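Local atomic coordinates of response regulator receiver protein (Desulfuromonas acetoxidans, PDB entry 2ZAY), a protein that probably acts in two-component signalling as a response regulator, with this chain forming its CheY-like receiver domain. Residues P46-K50 with T51-L55; I56-E59 with A60-K64; I116-S119 with A120-R124. All blocks are in the same frame, centred on the assembly; numbering follows the deposited sequence.

Contact 1 (P46-K50 with T51-L55); sequences PVAVK and THPHL
Thr51 grips the carbonyl of Val47 twice at the end of helix 41-51. Its backbone N donates to Val47 O at 2.9 Å, and its OG1 donates to the same oxygen, also at 2.9 Å, from above the carbonyl plane. The second bond depends on chi1 of 71°, which sets the hydroxyl between the backbone N and the carbonyl carbon and turns it back along the helix. The methyl of the same side chain, Thr51 CG2, lies 3.7 Å from Val47 CG1, so the polar and apolar branches both rest on the preceding turn. One residue on, His52 N bonds to Ala48 O at 2.9 Å, and Pro53 CD packs 3.4 Å from that oxygen. The imidazole of His52 folds back over the last turn, with Val49 O against one ring face, nearest the rim, and 3.0 Å from CE1. With an alanine at His52, this carbonyl would probably lose its ring cover, and the side-chain contact with Gln79 would go. Farther out, Val47, Ala48, Thr51 and Pro53 all lean on Met12 of strand 9-14, while His52 O is held by Arg10 NH1. His52 is the first residue to leave the helix, with phi of +47°, and Pro53 has no N-H with which to close the 6→1 N-H···O=C bond of a Schellman motif. The arrangement is a helix C-terminus ended by a residue in the left-handed conformation and then a proline, here turning the chain from helix to strand 55-59 in the alternating beta-alpha order of the receiver fold.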
# COMPACT_ATOMS: atom_id res chain seq x y z
N PRO A 46 -5.41 6.49 11.19
CA PRO A 46 -4.95 7.65 11.95
C PRO A 46 -3.48 7.98 11.63
O PRO A 46 -3.09 9.14 11.57
CB PRO A 46 -5.13 7.21 13.41
CG PRO A 46 -6.30 6.25 13.31
CD PRO A 46 -5.94 5.45 12.09
N VAL A 47 -2.68 6.94 11.45
CA VAL A 47 -1.27 7.15 11.12
C VAL A 47 -1.15 7.85 9.77
O VAL A 47 -0.34 8.76 9.61
CB VAL A 47 -0.49 5.81 11.07
CG1 VAL A 47 0.92 6.04 10.53
CG2 VAL A 47 -0.41 5.21 12.47
N ALA A 48 -1.96 7.44 8.80
CA ALA A 48 -1.90 8.07 7.48
C ALA A 48 -2.27 9.54 7.57
O ALA A 48 -1.61 10.40 6.97
CB ALA A 48 -2.84 7.36 6.51
N VAL A 49 -3.32 9.84 8.32
CA VAL A 49 -3.78 11.21 8.47
C VAL A 49 -2.72 12.13 9.08
O VAL A 49 -2.61 13.29 8.70
CB VAL A 49 -5.08 11.26 9.32
CG1 VAL A 49 -5.43 12.70 9.67
CG2 VAL A 49 -6.23 10.62 8.54
N LYS A 50 -1.91 11.61 10.00
CA LYS A 50 -0.89 12.45 10.61
C LYS A 50 0.50 12.39 9.99
O LYS A 50 1.29 13.31 10.19
CB LYS A 50 -0.80 12.17 12.12
CG LYS A 50 -0.43 10.75 12.49
CD LYS A 50 -0.61 10.55 14.00
CE LYS A 50 -0.25 9.14 14.43
NZ LYS A 50 -0.41 8.98 15.91
N THR A 51 0.79 11.35 9.23
CA THR A 51 2.11 11.24 8.61
C THR A 51 2.10 11.60 7.13
O THR A 51 3.15 11.76 6.52
CB THR A 51 2.71 9.82 8.75
OG1 THR A 51 1.98 8.91 7.92
CG2 THR A 51 2.63 9.35 10.21
N HIS A 52 0.91 11.70 6.55
CA HIS A 52 0.78 12.09 5.15
C HIS A 52 1.71 11.35 4.19
O HIS A 52 2.52 11.97 3.49
CB HIS A 52 1.04 13.60 5.03
CG HIS A 52 0.28 14.42 6.01
ND1 HIS A 52 -1.05 14.75 5.84
CD2 HIS A 52 0.64 14.93 7.21
CE1 HIS A 52 -1.47 15.43 6.89
NE2 HIS A 52 -0.47 15.55 7.74
N PRO A 53 1.63 10.01 4.13
CA PRO A 53 2.51 9.29 3.21
C PRO A 53 2.23 9.73 1.77
O PRO A 53 1.11 10.13 1.46
CB PRO A 53 2.13 7.83 3.45
CG PRO A 53 0.67 7.92 3.82
CD PRO A 53 0.67 9.09 4.78
N HIS A 54 3.24 9.65 0.91
CA HIS A 54 3.05 10.03 -0.50
C HIS A 54 2.32 8.92 -1.23
O HIS A 54 1.65 9.15 -2.24
CB HIS A 54 4.40 10.27 -1.19
CG HIS A 54 5.13 11.47 -0.70
ND1 HIS A 54 6.07 11.41 0.31
CD2 HIS A 54 5.07 12.77 -1.08
CE1 HIS A 54 6.56 12.62 0.53
NE2 HIS A 54 5.97 13.46 -0.30
N LEU A 55 2.45 7.70 -0.71
CA LEU A 55 1.80 6.55 -1.32
C LEU A 55 1.57 5.49 -0.26
O LEU A 55 2.35 5.37 0.68
CB LEU A 55 2.66 6.00 -2.46
CG LEU A 55 2.07 4.84 -3.25
CD1 LEU A 55 2.56 4.87 -4.69
CD2 LEU A 55 2.44 3.54 -2.57

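Contact 2 (I56-E59 with A60-K64); sequences IITE and ANMPK
At the C-terminal end of strand 55-59, where a receiver domain has its acidic pocket, Glu59 and Met62 meet as the chain turns into the following loop. The glutamate chain is extended, with CG anti to the backbone N (chi1 -176°), and lays its carboxylate alongside the loop. Met62 CG lies 3.4 Å from Glu59 OE2 and 3.7 Å from Glu59 CB, the two side chains crossing at a slant, while Glu59 OE1 is 3.5 Å from Asn61 O, an approach of two oxygens and not a hydrogen bond. No hydrogen bond joins strand and loop residues, so the fit is van der Waals contact. In CheY-like receivers the phospho-accepting aspartate usually occupies the position that Glu59, a longer acid, appears to fill here. Glu59 OE2 takes a hydrogen bond with Thr16 OG1, and Asp15 lies close by. Rotation about the CG-SD bond (chi3 -74°) folds the Met62 chain and brings CE to within 3.5 Å of Thr58 OG1 and 3.8 Å of Glu59 O. That hydroxyl is already engaged, donating to Glu59 O at 3.0 Å, tilted out of the carbonyl plane. Met62 also reaches Val14 and Thr16, and Asn61 ND2 is tied to Glu96.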
# COMPACT_ATOMS: atom_id res chain seq x y z
N ILE A 56 0.50 4.72 -0.41
CA ILE A 56 0.16 3.69 0.56
C ILE A 56 0.09 2.33 -0.11
O ILE A 56 -0.42 2.20 -1.22
CB ILE A 56 -1.21 4.01 1.22
CG1 ILE A 56 -1.10 5.33 2.00
CG2 ILE A 56 -1.64 2.87 2.14
CD1 ILE A 56 -2.42 5.88 2.48
N ILE A 57 0.65 1.33 0.56
CA ILE A 57 0.64 -0.03 0.04
C ILE A 57 -0.07 -0.86 1.10
O ILE A 57 0.35 -0.88 2.26
CB ILE A 57 2.07 -0.58 -0.13
CG1 ILE A 57 2.86 0.28 -1.12
CG2 ILE A 57 2.02 -2.03 -0.58
CD1 ILE A 57 4.35 -0.07 -1.17
N THR A 58 -1.15 -1.53 0.73
CA THR A 58 -1.87 -2.33 1.72
C THR A 58 -2.19 -3.73 1.25
O THR A 58 -2.43 -3.97 0.07
CB THR A 58 -3.19 -1.66 2.13
OG1 THR A 58 -3.84 -2.46 3.12
CG2 THR A 58 -4.13 -1.51 0.92
N GLU A 59 -2.19 -4.66 2.20
CA GLU A 59 -2.55 -6.04 1.91
C GLU A 59 -4.04 -5.94 1.55
O GLU A 59 -4.77 -5.18 2.17
CB GLU A 59 -2.38 -6.89 3.16
CG GLU A 59 -2.64 -8.37 2.96
CD GLU A 59 -2.35 -9.18 4.22
OE1 GLU A 59 -2.32 -10.43 4.14
OE2 GLU A 59 -2.16 -8.56 5.29
N ALA A 60 -4.48 -6.69 0.55
CA ALA A 60 -5.87 -6.65 0.13
C ALA A 60 -6.80 -7.37 1.09
O ALA A 60 -7.81 -6.82 1.53
CB ALA A 60 -6.02 -7.24 -1.26
N ASN A 61 -6.46 -8.60 1.43
CA ASN A 61 -7.29 -9.39 2.32
C ASN A 61 -6.74 -9.48 3.74
O ASN A 61 -5.84 -10.27 4.01
CB ASN A 61 -7.47 -10.79 1.73
CG ASN A 61 -7.97 -10.74 0.30
OD1 ASN A 61 -9.12 -10.38 0.04
ND2 ASN A 61 -7.10 -11.09 -0.65
N MET A 62 -7.27 -8.65 4.63
CA MET A 62 -6.87 -8.63 6.04
C MET A 62 -8.12 -8.94 6.87
O MET A 62 -9.22 -8.48 6.56
CB MET A 62 -6.32 -7.26 6.45
CG MET A 62 -5.05 -6.83 5.72
SD MET A 62 -4.31 -5.30 6.37
CE MET A 62 -5.48 -4.05 5.73
N PRO A 63 -7.96 -9.74 7.95
CA PRO A 63 -9.12 -10.07 8.79
C PRO A 63 -9.68 -8.84 9.48
O PRO A 63 -8.95 -7.90 9.77
CB PRO A 63 -8.54 -11.09 9.77
CG PRO A 63 -7.11 -10.66 9.90
CD PRO A 63 -6.73 -10.36 8.47
N LYS A 64 -10.99 -8.86 9.74
CA LYS A 64 -11.68 -7.75 10.40
C LYS A 64 -11.81 -6.56 9.44
O LYS A 64 -12.91 -6.27 8.97
CB LYS A 64 -10.92 -7.32 11.66
CG LYS A 64 -10.67 -8.44 12.67
CD LYS A 64 -11.97 -8.95 13.27
CE LYS A 64 -11.72 -10.09 14.25
NZ LYS A 64 -12.97 -10.60 14.86

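Contact 3 (I116-S119 with A120-R124); sequences IRLS and ARIKR
Ile116 to Arg124 run as an unbroken alpha-helix in which Ala120 N, Arg121 N, Ile122 N and Lys123 N each bond to the carbonyl oxygen four residues back, the last to Ser119 O at 3.0 Å and nearly straight (170°). On the inner side Ile122 lies along the turn before it: CG1 is 3.2 Å from Leu118 O, and CD1 comes 4.0 Å from Leu118 CG. Leu118 CG stands anti to its own backbone N (chi1 -178°), on the side that faces Ile122. Both residues touch Leu28 of helix 22-31 and Ile57 of strand 55-59. On one flank the extended chain of Lys123 passes Ser119, with CE 3.7 Å from Ser119 OG; its NZ forms a salt bridge to Glu31, to which Ser119 OG makes a weak hydrogen bond. The other flank carries Arg117 and Arg121, where Arg121 CG sits 3.1 Å from Arg117 O and its guanidinium goes on to a salt bridge with Asp107. The helix is thus amphipathic: Leu118 and Ile122 bury hydrocarbon against the domain, whereas Lys123 and Arg121 find acids on separate elements, one on helix 22-31 and one on strand 107-110, so the salt bridges are likely to limit rolling of the helix.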
# COMPACT_ATOMS: atom_id res chain seq x y z
N ILE A 116 12.60 -5.78 -6.40
CA ILE A 116 12.90 -5.07 -7.64
C ILE A 116 11.61 -4.62 -8.33
O ILE A 116 11.51 -3.49 -8.82
CB ILE A 116 13.71 -5.96 -8.62
CG1 ILE A 116 15.08 -6.29 -8.01
CG2 ILE A 116 13.89 -5.25 -9.96
CD1 ILE A 116 15.92 -7.23 -8.87
N ARG A 117 10.63 -5.51 -8.34
CA ARG A 117 9.33 -5.24 -8.95
C ARG A 117 8.58 -4.18 -8.15
O ARG A 117 8.04 -3.22 -8.72
CB ARG A 117 8.51 -6.54 -8.99
CG ARG A 117 7.20 -6.45 -9.75
CD ARG A 117 6.70 -7.86 -10.10
NE ARG A 117 7.73 -8.63 -10.78
CZ ARG A 117 7.55 -9.85 -11.29
NH1 ARG A 117 6.38 -10.45 -11.20
NH2 ARG A 117 8.56 -10.46 -11.90
N LEU A 118 8.56 -4.33 -6.83
CA LEU A 118 7.86 -3.39 -5.97
C LEU A 118 8.44 -1.98 -6.08
O LEU A 118 7.70 -1.00 -6.18
CB LEU A 118 7.93 -3.85 -4.51
CG LEU A 118 7.19 -2.97 -3.50
CD1 LEU A 118 5.72 -2.83 -3.90
CD2 LEU A 118 7.31 -3.59 -2.12
N SER A 119 9.77 -1.88 -6.07
CA SER A 119 10.44 -0.60 -6.18
C SER A 119 10.04 0.13 -7.46
O SER A 119 9.68 1.31 -7.42
CB SER A 119 11.95 -0.79 -6.15
OG SER A 119 12.62 0.44 -6.35
N ALA A 120 10.13 -0.56 -8.59
CA ALA A 120 9.78 0.03 -9.88
C ALA A 120 8.30 0.45 -9.93
O ALA A 120 7.97 1.48 -10.51
CB ALA A 120 10.08 -0.96 -11.00
N ARG A 121 7.43 -0.36 -9.34
CA ARG A 121 5.99 -0.08 -9.33
C ARG A 121 5.68 1.18 -8.53
O ARG A 121 4.85 2.00 -8.93
CB ARG A 121 5.23 -1.28 -8.74
CG ARG A 121 5.17 -2.50 -9.66
CD ARG A 121 4.05 -2.33 -10.68
NE ARG A 121 4.05 -3.35 -11.72
CZ ARG A 121 3.18 -3.37 -12.72
NH1 ARG A 121 2.25 -2.43 -12.80
NH2 ARG A 121 3.25 -4.32 -13.65
N ILE A 122 6.35 1.34 -7.40
CA ILE A 122 6.20 2.51 -6.55
C ILE A 122 6.67 3.74 -7.32
O ILE A 122 5.95 4.74 -7.42
CB ILE A 122 7.04 2.37 -5.25
CG1 ILE A 122 6.45 1.26 -4.37
CG2 ILE A 122 7.08 3.71 -4.49
CD1 ILE A 122 7.23 1.00 -3.09
N LYS A 123 7.87 3.66 -7.88
CA LYS A 123 8.44 4.78 -8.63
C LYS A 123 7.59 5.20 -9.82
O LYS A 123 7.44 6.39 -10.07
CB LYS A 123 9.85 4.44 -9.11
CG LYS A 123 10.89 4.42 -8.00
CD LYS A 123 12.23 3.90 -8.52
CE LYS A 123 13.29 3.93 -7.43
NZ LYS A 123 14.61 3.45 -7.93
N ARG A 124 7.04 4.23 -10.54
CA ARG A 124 6.24 4.58 -11.70
C ARG A 124 5.04 5.44 -11.30
O ARG A 124 4.73 6.43 -11.96
CB ARG A 124 5.74 3.33 -12.43
CG ARG A 124 5.22 3.64 -13.82
CD ARG A 124 6.36 4.13 -14.72
NE ARG A 124 5.88 4.79 -15.93
CZ ARG A 124 5.36 6.02 -15.97
NH1 ARG A 124 5.26 6.72 -14.84
NH2 ARG A 124 4.96 6.54 -17.12

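In the fold
Following the chain, contact 1 comes first and closes the turn that leads from helix 41-51 into strand 55-59. Contact 2 continues directly from it in sequence, with centres about 16 Å apart, and at the other end of that strand opens the loop that leads to helix 67-75. Contact 3 comes much later and closes no loop, being successive turns of the last helix, 115-129. The three lie in series, so none nests in or crosses another. Contacts 2 and 3 nevertheless touch: Ile57 CD1 of the central strand packs 3.6 Å from Ile122 CD1, joining the five-stranded parallel sheet to the C-terminal helix. Contacts 1 and 3 do not touch, and their centres stand about 20 Å apart.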